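Local coordinates for UDP-glucose 4-epimerase (Campylobacter jejuni subsp. jejuni serotype O:2, PDB 7K3P), which interconverts UDP-glucose and UDP-galactose by epimerisation at C4 of the sugar, using tightly bound NAD, and probably acts on the N-acetylated UDP-sugars as well, at residues Gly129-Phe133 against Pro181-His185; Lys67-Gln71 against Leu82-Glu86; Tyr110-Thr115 against Tyr162-Met168. The protein carries 2 engineered substitutions. All blocks are in the same frame, centred on the assembly; numbering follows the deposited sequence.

In the fold
From the N terminus, interaction 2 comes first: it closes the short connection between strand 67-69, at the margin of the parallel Rossmann sheet, and helix 76-86. It is complete before the other two open. Interaction 3 begins next on helix 107-127, and interaction 1 follows at the start of strand 132-136; their partners then come in the same order, helix 161-179 before strand 184-189. These two contacts therefore cross rather than nest, each spanning nearly fifty residues. Interaction 1 joins two neighbouring strands, while interaction 3 joins the helices leading into them, beside the NAD. Interactions 1 and 2 also touch, where V130 packs on F83; interaction 3 stands apart.

Interaction 1 (Gly129-Phe133 against Pro181-His185)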
loop_
_atom_site.group_PDB
_atom_site.type_symbol
_atom_site.label_atom_id
_atom_site.label_comp_id
_atom_site.label_asym_id
_atom_site.label_seq_id
_atom_site.Cartn_x
_atom_site.Cartn_y
_atom_site.Cartn_z
ATOM N N GLY A 129 -12.843 16.525 9.570
ATOM C CA GLY A 129 -12.125 17.796 9.571
ATOM C C GLY A 129 -10.800 17.853 10.328
ATOM O O GLY A 129 -10.371 18.930 10.795
ATOM N N VAL A 130 -10.136 16.710 10.472
ATOM C CA VAL A 130 -8.812 16.719 11.069
ATOM C C VAL A 130 -7.893 16.972 9.893
ATOM O O VAL A 130 -7.702 16.093 9.036
ATOM C CB VAL A 130 -8.459 15.399 11.754
ATOM C CG1 VAL A 130 -7.164 15.551 12.516
ATOM C CG2 VAL A 130 -9.568 14.977 12.721
ATOM N N ASN A 131 -7.368 18.188 9.810
ATOM C CA ASN A 131 -6.696 18.607 8.588
ATOM C C ASN A 131 -5.185 18.797 8.724
ATOM O O ASN A 131 -4.525 19.296 7.815
ATOM C CB ASN A 131 -7.380 19.850 8.010
ATOM C CG ASN A 131 -8.558 19.489 7.122
ATOM O OD1 ASN A 131 -8.485 18.533 6.347
ATOM N ND2 ASN A 131 -9.650 20.247 7.231
ATOM N N LYS A 132 -4.653 18.405 9.872
ATOM C CA LYS A 132 -3.211 18.316 10.060
ATOM C C LYS A 132 -2.862 16.916 10.565
ATOM O O LYS A 132 -3.338 16.491 11.622
ATOM C CB LYS A 132 -2.724 19.393 11.037
ATOM C CG LYS A 132 -2.881 20.826 10.473
ATOM C CD LYS A 132 -2.698 21.875 11.553
ATOM C CE LYS A 132 -2.934 23.272 10.971
ATOM N NZ LYS A 132 -2.749 24.300 12.018
ATOM N N PHE A 133 -2.036 16.205 9.802
ATOM C CA PHE A 133 -1.697 14.814 10.115
ATOM C C PHE A 133 -0.173 14.655 10.178
ATOM O O PHE A 133 0.499 14.789 9.159
ATOM C CB PHE A 133 -2.283 13.909 9.017
ATOM C CG PHE A 133 -2.328 12.445 9.378
ATOM C CD1 PHE A 133 -1.158 11.719 9.576
ATOM C CD2 PHE A 133 -3.549 11.789 9.489
ATOM C CE1 PHE A 133 -1.205 10.355 9.901
ATOM C CE2 PHE A 133 -3.612 10.439 9.816
ATOM C CZ PHE A 133 -2.439 9.715 10.021
ATOM N N PRO A 181 -7.054 19.505 -0.796
ATOM C CA PRO A 181 -6.063 20.573 -0.583
ATOM C C PRO A 181 -6.049 21.083 0.850
ATOM O O PRO A 181 -4.995 21.476 1.361
ATOM C CB PRO A 181 -6.544 21.674 -1.530
ATOM C CG PRO A 181 -7.143 20.916 -2.670
ATOM C CD PRO A 181 -7.808 19.697 -2.048
ATOM N N GLU A 182 -7.209 21.059 1.497
ATOM C CA GLU A 182 -7.325 21.489 2.884
ATOM C C GLU A 182 -6.632 20.530 3.857
ATOM O O GLU A 182 -6.256 20.920 4.974
ATOM C CB GLU A 182 -8.808 21.663 3.261
ATOM C CG GLU A 182 -9.644 20.355 3.303
ATOM C CD GLU A 182 -10.155 19.894 1.932
ATOM O OE1 GLU A 182 -9.503 20.188 0.909
ATOM O OE2 GLU A 182 -11.221 19.235 1.877
ATOM N N PHE A 183 -6.470 19.272 3.446
ATOM C CA PHE A 183 -5.887 18.259 4.324
ATOM C C PHE A 183 -4.361 18.285 4.231
ATOM O O PHE A 183 -3.801 17.994 3.165
ATOM C CB PHE A 183 -6.425 16.852 3.973
ATOM C CG PHE A 183 -5.780 15.741 4.760
ATOM C CD1 PHE A 183 -6.180 15.472 6.064
ATOM C CD2 PHE A 183 -4.781 14.955 4.186
ATOM C CE1 PHE A 183 -5.590 14.437 6.802
ATOM C CE2 PHE A 183 -4.179 13.921 4.907
ATOM C CZ PHE A 183 -4.578 13.659 6.213
ATOM N N LYS A 184 -3.702 18.611 5.345
ATOM C CA LYS A 184 -2.240 18.730 5.387
ATOM C C LYS A 184 -1.571 17.593 6.158
ATOM O O LYS A 184 -1.972 17.252 7.277
ATOM C CB LYS A 184 -1.808 20.053 6.036
ATOM C CG LYS A 184 -2.075 21.331 5.236
ATOM C CD LYS A 184 -1.419 22.490 6.001
ATOM C CE LYS A 184 -1.621 23.851 5.354
ATOM N NZ LYS A 184 -1.049 24.884 6.282
ATOM N N HIS A 185 -0.522 17.034 5.571
ATOM C CA HIS A 185 0.217 15.967 6.224
ATOM C C HIS A 185 1.687 16.344 6.300
ATOM O O HIS A 185 2.213 16.988 5.399
ATOM C CB HIS A 185 0.066 14.648 5.460
ATOM C CG HIS A 185 0.733 14.633 4.117
ATOM N ND1 HIS A 185 0.069 14.973 2.956
ATOM C CD2 HIS A 185 1.999 14.304 3.747
ATOM C CE1 HIS A 185 0.896 14.852 1.928
ATOM N NE2 HIS A 185 2.071 14.452 2.377
#
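F183 turns the edge of its ring to V130 and N131. V130 O lies near the ring plane, 3.4 Å from F183 CD1, and N131 OD1 comes to the same rim. Farther round, F183 CZ meets F133 CB at 3.6 Å. The two phenylalanine side chains run at a slant, and a methylene rather than the second ring makes the closest touch. F133 has its CG anti to the backbone N (chi1 -165°), which carries most of its ring past F183 onto I122 of helix 107-127 and L173 of helix 161-179. N131 leans across the turn before the other strand: its OD1 is 3.3 Å from F183 CA and its CB 3.4 Å from E182 O. Backbone bonds then take over. K184 N donates to N131 O (2.7 Å), and F133 N to K184 O (2.7 Å). K132 and K184 project from one face of the sheet with their NZ atoms 6.0 Å apart; K184 NZ is held by the carbonyls of L262 and N265. F133 and H185 project from the other face. This is the pairing of adjacent parallel strands at their N-terminal ends in a Rossmann-type sheet.

Interaction 2 (Lys67-Gln71 against Leu82-Glu86)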
loop_
_atom_site.group_PDB
_atom_site.type_symbol
_atom_site.label_atom_id
_atom_site.label_comp_id
_atom_site.label_asym_id
_atom_site.label_seq_id
_atom_site.Cartn_x
_atom_site.Cartn_y
_atom_site.Cartn_z
ATOM N N LYS A 67 -7.069 13.598 28.106
ATOM C CA LYS A 67 -7.943 12.447 27.936
ATOM C C LYS A 67 -7.123 11.276 27.431
ATOM O O LYS A 67 -6.398 11.403 26.434
ATOM C CB LYS A 67 -9.042 12.750 26.920
ATOM C CG LYS A 67 -10.206 13.580 27.439
ATOM C CD LYS A 67 -11.100 13.987 26.267
ATOM C CE LYS A 67 -12.235 14.912 26.697
ATOM N NZ LYS A 67 -12.647 15.818 25.569
ATOM N N PHE A 68 -7.232 10.135 28.105
ATOM C CA PHE A 68 -6.655 8.915 27.574
ATOM C C PHE A 68 -7.727 7.953 27.071
ATOM O O PHE A 68 -8.574 7.495 27.843
ATOM C CB PHE A 68 -5.780 8.210 28.597
ATOM C CG PHE A 68 -5.245 6.911 28.096
ATOM C CD1 PHE A 68 -4.224 6.893 27.153
ATOM C CD2 PHE A 68 -5.788 5.711 28.520
ATOM C CE1 PHE A 68 -3.742 5.700 26.663
ATOM C CE2 PHE A 68 -5.313 4.511 28.031
ATOM C CZ PHE A 68 -4.289 4.506 27.103
ATOM N N PHE A 69 -7.686 7.645 25.777
ATOM C CA PHE A 69 -8.622 6.689 25.190
ATOM C C PHE A 69 -7.978 5.330 24.948
ATOM O O PHE A 69 -7.173 5.176 24.014
ATOM C CB PHE A 69 -9.164 7.235 23.874
ATOM C CG PHE A 69 -9.918 8.515 24.025
ATOM C CD1 PHE A 69 -11.244 8.506 24.448
ATOM C CD2 PHE A 69 -9.315 9.728 23.736
ATOM C CE1 PHE A 69 -11.952 9.689 24.582
ATOM C CE2 PHE A 69 -10.017 10.922 23.870
ATOM C CZ PHE A 69 -11.338 10.900 24.296
ATOM N N GLU A 70 -8.322 4.349 25.785
ATOM C CA GLU A 70 -7.809 2.993 25.621
ATOM C C GLU A 70 -8.604 2.294 24.519
ATOM O O GLU A 70 -9.574 1.583 24.794
ATOM C CB GLU A 70 -7.871 2.201 26.933
ATOM C CG GLU A 70 -7.272 0.793 26.817
ATOM C CD GLU A 70 -7.263 0.037 28.138
ATOM O OE1 GLU A 70 -7.688 0.611 29.160
ATOM O OE2 GLU A 70 -6.827 -1.134 28.152
ATOM N N GLN A 71 -8.175 2.513 23.274
ATOM C CA GLN A 71 -8.903 2.096 22.080
ATOM C C GLN A 71 -7.964 1.523 21.033
ATOM O O GLN A 71 -6.832 2.007 20.854
ATOM C CB GLN A 71 -9.578 3.304 21.439
ATOM C CG GLN A 71 -10.533 4.029 22.334
ATOM C CD GLN A 71 -11.605 4.717 21.535
ATOM O OE1 GLN A 71 -11.641 4.601 20.302
ATOM N NE2 GLN A 71 -12.497 5.435 22.225
ATOM N N LEU A 82 -15.028 8.308 17.927
ATOM C CA LEU A 82 -14.145 9.159 18.735
ATOM C C LEU A 82 -13.888 10.481 18.001
ATOM O O LEU A 82 -14.034 11.568 18.576
ATOM C CB LEU A 82 -12.828 8.447 19.049
ATOM C CG LEU A 82 -11.728 9.257 19.737
ATOM C CD1 LEU A 82 -12.108 9.602 21.184
ATOM C CD2 LEU A 82 -10.398 8.508 19.700
ATOM N N PHE A 83 -13.554 10.385 16.721
ATOM C CA PHE A 83 -13.303 11.568 15.892
ATOM C C PHE A 83 -14.534 12.453 15.657
ATOM O O PHE A 83 -14.411 13.686 15.610
ATOM C CB PHE A 83 -12.688 11.161 14.551
ATOM C CG PHE A 83 -11.210 10.857 14.636
ATOM C CD1 PHE A 83 -10.733 9.919 15.542
ATOM C CD2 PHE A 83 -10.301 11.522 13.819
ATOM C CE1 PHE A 83 -9.374 9.642 15.640
ATOM C CE2 PHE A 83 -8.935 11.241 13.907
ATOM C CZ PHE A 83 -8.477 10.308 14.817
ATOM N N GLU A 84 -15.712 11.848 15.484
ATOM C CA GLU A 84 -16.939 12.656 15.395
ATOM C C GLU A 84 -17.195 13.434 16.691
ATOM O O GLU A 84 -17.609 14.598 16.655
ATOM C CB GLU A 84 -18.166 11.794 15.077
ATOM C CG GLU A 84 -18.204 11.283 13.660
ATOM C CD GLU A 84 -18.470 12.384 12.647
ATOM O OE1 GLU A 84 -18.449 12.076 11.427
ATOM O OE2 GLU A 84 -18.707 13.541 13.072
ATOM N N ARG A 85 -16.953 12.791 17.827
ATOM C CA ARG A 85 -17.245 13.402 19.121
ATOM C C ARG A 85 -16.227 14.472 19.484
ATOM O O ARG A 85 -16.601 15.551 19.929
ATOM C CB ARG A 85 -17.296 12.356 20.241
ATOM C CG ARG A 85 -18.502 11.397 20.168
ATOM C CD ARG A 85 -18.625 10.599 21.452
ATOM N NE ARG A 85 -17.318 10.159 21.950
ATOM C CZ ARG A 85 -16.735 9.007 21.623
ATOM N NH1 ARG A 85 -17.346 8.159 20.794
ATOM N NH2 ARG A 85 -15.537 8.701 22.119
ATOM N N GLU A 86 -14.941 14.174 19.295
ATOM C CA GLU A 86 -13.884 15.059 19.779
ATOM C C GLU A 86 -13.520 16.205 18.835
ATOM O O GLU A 86 -13.085 17.266 19.290
ATOM C CB GLU A 86 -12.639 14.252 20.134
ATOM C CG GLU A 86 -12.830 13.311 21.317
ATOM C CD GLU A 86 -13.041 14.045 22.637
ATOM O OE1 GLU A 86 -12.663 15.238 22.747
ATOM O OE2 GLU A 86 -13.591 13.418 23.563
#
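Strand 67-69 and helix 82-86 run nearly antiparallel, their axes at 163° and 12.8 Å apart at closest approach, as expected for the return helix of a right-handed beta-alpha-beta crossover. Three side chains, from K67, F69 and Q71, bridge the gap. At its middle, L82 CD1 sits over the F69 ring, 3.3 Å from the ring centroid of F69 and 9° off the normal, a close CH-pi contact. The edge of the same ring faces a carboxylate: E86 OE2 is 3.5 Å from F69 CZ, near the ring plane. E86 arrives there because its chain bends at chi2 (-67°), which brings the carboxylate beside the F69 ring edge and K67 NZ. The extended K67 comes from the opposite direction, and its NZ forms a salt bridge to the syn lone pair of E86 OE1 at 2.9 Å, with a weak bond to E86 OE2 at 3.3 Å. Q71 OE1 lies 4.1 Å from L82 CD2; Q71 also touches the NAD. E86 OE1 has a second cation, K18. With two lysines on its oxygens and the positive rim of an aromatic ring beside it, E86 would be expected to stay ionised.

Interaction 3 (Tyr110-Thr115 against Tyr162-Met168); sequences YYMNNT and YGRSKLM. With NAD (nicotinamide-adenine-dinucleotide), chain C.
Y162 and K166 form the YxxxK motif of the short-chain dehydrogenase/reductase family, and their helix packs against residues 110-115 beside the NAD. Y162 OH hydrogen-bonds to NAD O2D at 2.7 Å, K166 NZ donates to NAD O3D at 2.8 Å, and Y110 CD2 braces the Y162 ring at its edge, 3.9 Å from Y162 CD1. Between the helices S165 is a knob in a hole of Y110, Y111, N114 and T115. Its chi1 of 75° points OG back to Y162 O, to which it donates at 2.8 Å, while N114 ND2 donates to S165 OG (3.1 Å, 161°) with the hydroxyl close to the amide plane. N114 OD1 takes the S97 N-H. T115 OG1 donates to a lone pair of S165 O at 2.8 Å, in the carbonyl plane. M168 SD lies obliquely beside the Y111 ring, 4.8 Å from its centroid, a Met-aromatic contact, and Y111 OH and R164 both reach D175 of the second subunit. N113 grips the adenine, its OD1 accepting from NAD N6A and its ND2 donating to NAD N7A. N114 thus bonds S165, and S165 the Y162 carbonyl, which probably ties helix packing to the placement of Y162 beside the NAD.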
loop_
_atom_site.group_PDB
_atom_site.type_symbol
_atom_site.label_atom_id
_atom_site.label_comp_id
_atom_site.label_asym_id
_atom_site.label_seq_id
_atom_site.Cartn_x
_atom_site.Cartn_y
_atom_site.Cartn_z
ATOM N N TYR A 110 1.856 -6.648 9.814
ATOM C CA TYR A 110 2.366 -5.310 9.520
ATOM C C TYR A 110 1.438 -4.541 8.577
ATOM O O TYR A 110 1.082 -3.397 8.848
ATOM C CB TYR A 110 3.833 -5.374 9.058
ATOM C CG TYR A 110 4.698 -5.520 10.283
ATOM C CD1 TYR A 110 4.679 -6.695 11.032
ATOM C CD2 TYR A 110 5.452 -4.454 10.754
ATOM C CE1 TYR A 110 5.417 -6.810 12.197
ATOM C CE2 TYR A 110 6.194 -4.565 11.906
ATOM C CZ TYR A 110 6.174 -5.741 12.624
ATOM O OH TYR A 110 6.908 -5.832 13.781
ATOM N N TYR A 111 0.997 -5.182 7.503
ATOM C CA TYR A 111 0.030 -4.542 6.630
ATOM C C TYR A 111 -1.305 -4.225 7.319
ATOM O O TYR A 111 -1.946 -3.230 6.977
ATOM C CB TYR A 111 -0.192 -5.367 5.361
ATOM C CG TYR A 111 1.017 -5.363 4.448
ATOM C CD1 TYR A 111 1.463 -4.174 3.856
ATOM C CD2 TYR A 111 1.714 -6.537 4.180
ATOM C CE1 TYR A 111 2.577 -4.160 3.014
ATOM C CE2 TYR A 111 2.842 -6.540 3.333
ATOM C CZ TYR A 111 3.263 -5.352 2.764
ATOM O OH TYR A 111 4.354 -5.346 1.932
ATOM N N MET A 112 -1.729 -5.071 8.261
ATOM C CA MET A 112 -2.963 -4.822 9.011
ATOM C C MET A 112 -2.776 -3.704 10.036
ATOM O O MET A 112 -3.543 -2.753 10.056
ATOM C CB MET A 112 -3.464 -6.093 9.718
ATOM C CG MET A 112 -3.992 -7.157 8.759
ATOM S SD MET A 112 -5.431 -6.649 7.787
ATOM C CE MET A 112 -6.712 -6.660 9.042
ATOM N N ASN A 113 -1.762 -3.817 10.885
ATOM C CA ASN A 113 -1.649 -2.886 11.998
ATOM C C ASN A 113 -1.091 -1.530 11.565
ATOM O O ASN A 113 -1.401 -0.491 12.155
ATOM C CB ASN A 113 -0.809 -3.472 13.130
ATOM C CG ASN A 113 -1.066 -2.769 14.459
ATOM O OD1 ASN A 113 -2.220 -2.501 14.820
ATOM N ND2 ASN A 113 0.004 -2.451 15.183
ATOM N N ASN A 114 -0.291 -1.539 10.510
ATOM C CA ASN A 114 0.247 -0.292 9.986
ATOM C C ASN A 114 -0.609 0.271 8.848
ATOM O O ASN A 114 -1.389 1.193 9.058
ATOM C CB ASN A 114 1.711 -0.491 9.581
ATOM C CG ASN A 114 2.587 -0.870 10.761
ATOM O OD1 ASN A 114 2.125 -0.903 11.910
ATOM N ND2 ASN A 114 3.862 -1.146 10.494
ATOM N N THR A 115 -0.504 -0.310 7.660
ATOM C CA THR A 115 -1.175 0.235 6.477
ATOM C C THR A 115 -2.706 0.297 6.572
ATOM O O THR A 115 -3.328 1.310 6.222
ATOM C CB THR A 115 -0.801 -0.582 5.239
ATOM O OG1 THR A 115 0.626 -0.790 5.227
ATOM C CG2 THR A 115 -1.235 0.126 3.987
ATOM N N TYR A 162 7.773 -4.288 6.713
ATOM C CA TYR A 162 7.655 -3.119 7.579
ATOM C C TYR A 162 7.855 -1.848 6.758
ATOM O O TYR A 162 7.020 -0.941 6.788
ATOM C CB TYR A 162 8.654 -3.166 8.739
ATOM C CG TYR A 162 8.779 -1.844 9.501
ATOM C CD1 TYR A 162 7.723 -1.353 10.271
ATOM C CD2 TYR A 162 9.951 -1.092 9.444
ATOM C CE1 TYR A 162 7.829 -0.152 10.962
ATOM C CE2 TYR A 162 10.069 0.109 10.135
ATOM C CZ TYR A 162 9.009 0.567 10.895
ATOM O OH TYR A 162 9.145 1.746 11.581
ATOM N N GLY A 163 8.957 -1.785 6.012
ATOM C CA GLY A 163 9.234 -0.619 5.186
ATOM C C GLY A 163 8.154 -0.345 4.150
ATOM O O GLY A 163 7.764 0.814 3.932
ATOM N N ARG A 164 7.678 -1.404 3.497
ATOM C CA ARG A 164 6.594 -1.279 2.527
ATOM C C ARG A 164 5.302 -0.799 3.177
ATOM O O ARG A 164 4.568 -0.005 2.584
ATOM C CB ARG A 164 6.339 -2.614 1.798
ATOM C CG ARG A 164 7.395 -2.954 0.755
ATOM C CD ARG A 164 7.063 -4.200 -0.044
ATOM N NE ARG A 164 7.505 -5.416 0.630
ATOM C CZ ARG A 164 8.750 -5.890 0.569
ATOM N NH1 ARG A 164 9.666 -5.231 -0.126
ATOM N NH2 ARG A 164 9.085 -7.015 1.207
ATOM N N SER A 165 5.013 -1.296 4.382
ATOM C CA SER A 165 3.750 -0.965 5.048
ATOM C C SER A 165 3.692 0.523 5.389
ATOM O O SER A 165 2.621 1.128 5.387
ATOM C CB SER A 165 3.531 -1.818 6.313
ATOM O OG SER A 165 4.347 -1.410 7.397
ATOM N N LYS A 166 4.850 1.103 5.686
ATOM C CA LYS A 166 4.946 2.528 5.990
ATOM C C LYS A 166 4.882 3.382 4.728
ATOM O O LYS A 166 4.206 4.412 4.701
ATOM C CB LYS A 166 6.224 2.801 6.790
ATOM C CG LYS A 166 6.147 2.301 8.237
ATOM C CD LYS A 166 5.187 3.180 9.062
ATOM C CE LYS A 166 5.434 3.002 10.540
ATOM N NZ LYS A 166 4.568 3.922 11.340
ATOM N N LEU A 167 5.566 2.945 3.673
ATOM C CA LEU A 167 5.556 3.661 2.395
ATOM C C LEU A 167 4.150 3.710 1.803
ATOM O O LEU A 167 3.736 4.720 1.226
ATOM C CB LEU A 167 6.475 2.951 1.395
ATOM C CG LEU A 167 6.466 3.549 -0.016
ATOM C CD1 LEU A 167 6.819 5.035 0.056
ATOM C CD2 LEU A 167 7.444 2.791 -0.931
ATOM N N MET A 168 3.422 2.601 1.916
ATOM C CA MET A 168 2.044 2.587 1.464
ATOM C C MET A 168 1.213 3.660 2.174
ATOM O O MET A 168 0.420 4.354 1.533
ATOM C CB MET A 168 1.433 1.207 1.677
ATOM C CG MET A 168 1.987 0.134 0.725
ATOM S SD MET A 168 1.187 -1.452 1.062
ATOM C CE MET A 168 2.126 -2.512 -0.045
HETATM P PA NAD C . 6.154 1.741 20.371
HETATM O O1A NAD C . 5.782 0.286 20.225
HETATM O O2A NAD C . 6.777 2.002 21.712
HETATM O O5B NAD C . 4.877 2.663 20.266
HETATM C C5B NAD C . 3.768 2.175 19.567
HETATM C C4B NAD C . 2.539 2.458 20.337
HETATM O O4B NAD C . 1.391 2.322 19.552
HETATM C C3B NAD C . 2.400 1.488 21.551
HETATM O O3B NAD C . 2.199 2.106 22.879
HETATM C C2B NAD C . 1.316 0.490 21.078
HETATM O O2B NAD C . 0.593 -0.050 22.100
HETATM C C1B NAD C . 0.514 1.396 20.200
HETATM N N9A NAD C . -0.303 0.658 19.224
HETATM C C8A NAD C . 0.134 -0.255 18.332
HETATM N N7A NAD C . -0.894 -0.739 17.617
HETATM C C5A NAD C . -2.026 -0.152 18.024
HETATM C C6A NAD C . -3.379 -0.262 17.661
HETATM N N6A NAD C . -3.769 -1.166 16.606
HETATM N N1A NAD C . -4.305 0.500 18.276
HETATM C C2A NAD C . -3.978 1.358 19.259
HETATM N N3A NAD C . -2.669 1.483 19.658
HETATM C C4A NAD C . -1.684 0.751 19.062
HETATM O O3 NAD C . 7.149 2.107 19.185
HETATM P PN NAD C . 7.981 3.446 19.122
HETATM O O1N NAD C . 7.480 4.436 20.158
HETATM O O2N NAD C . 9.416 3.099 19.376
HETATM O O5D NAD C . 7.814 4.045 17.668
HETATM C C5D NAD C . 6.633 4.751 17.370
HETATM C C4D NAD C . 6.555 5.106 15.895
HETATM O O4D NAD C . 7.767 5.663 15.437
HETATM C C3D NAD C . 6.145 3.949 14.989
HETATM O O3D NAD C . 5.309 4.410 14.006
HETATM C C2D NAD C . 7.382 3.515 14.325
HETATM O O2D NAD C . 7.185 2.909 13.101
HETATM C C1D NAD C . 8.175 4.848 14.273
HETATM N N1N NAD C . 9.699 4.690 14.179
HETATM C C2N NAD C . 10.322 4.192 15.307
HETATM C C3N NAD C . 11.704 4.026 15.299
HETATM C C7N NAD C . 12.396 3.482 16.522
HETATM O O7N NAD C . 11.774 3.155 17.521
HETATM N N7N NAD C . 13.813 3.340 16.500
HETATM C C4N NAD C . 12.429 4.370 14.173
HETATM C C5N NAD C . 11.797 4.866 13.056
HETATM C C6N NAD C . 10.405 5.035 13.045
#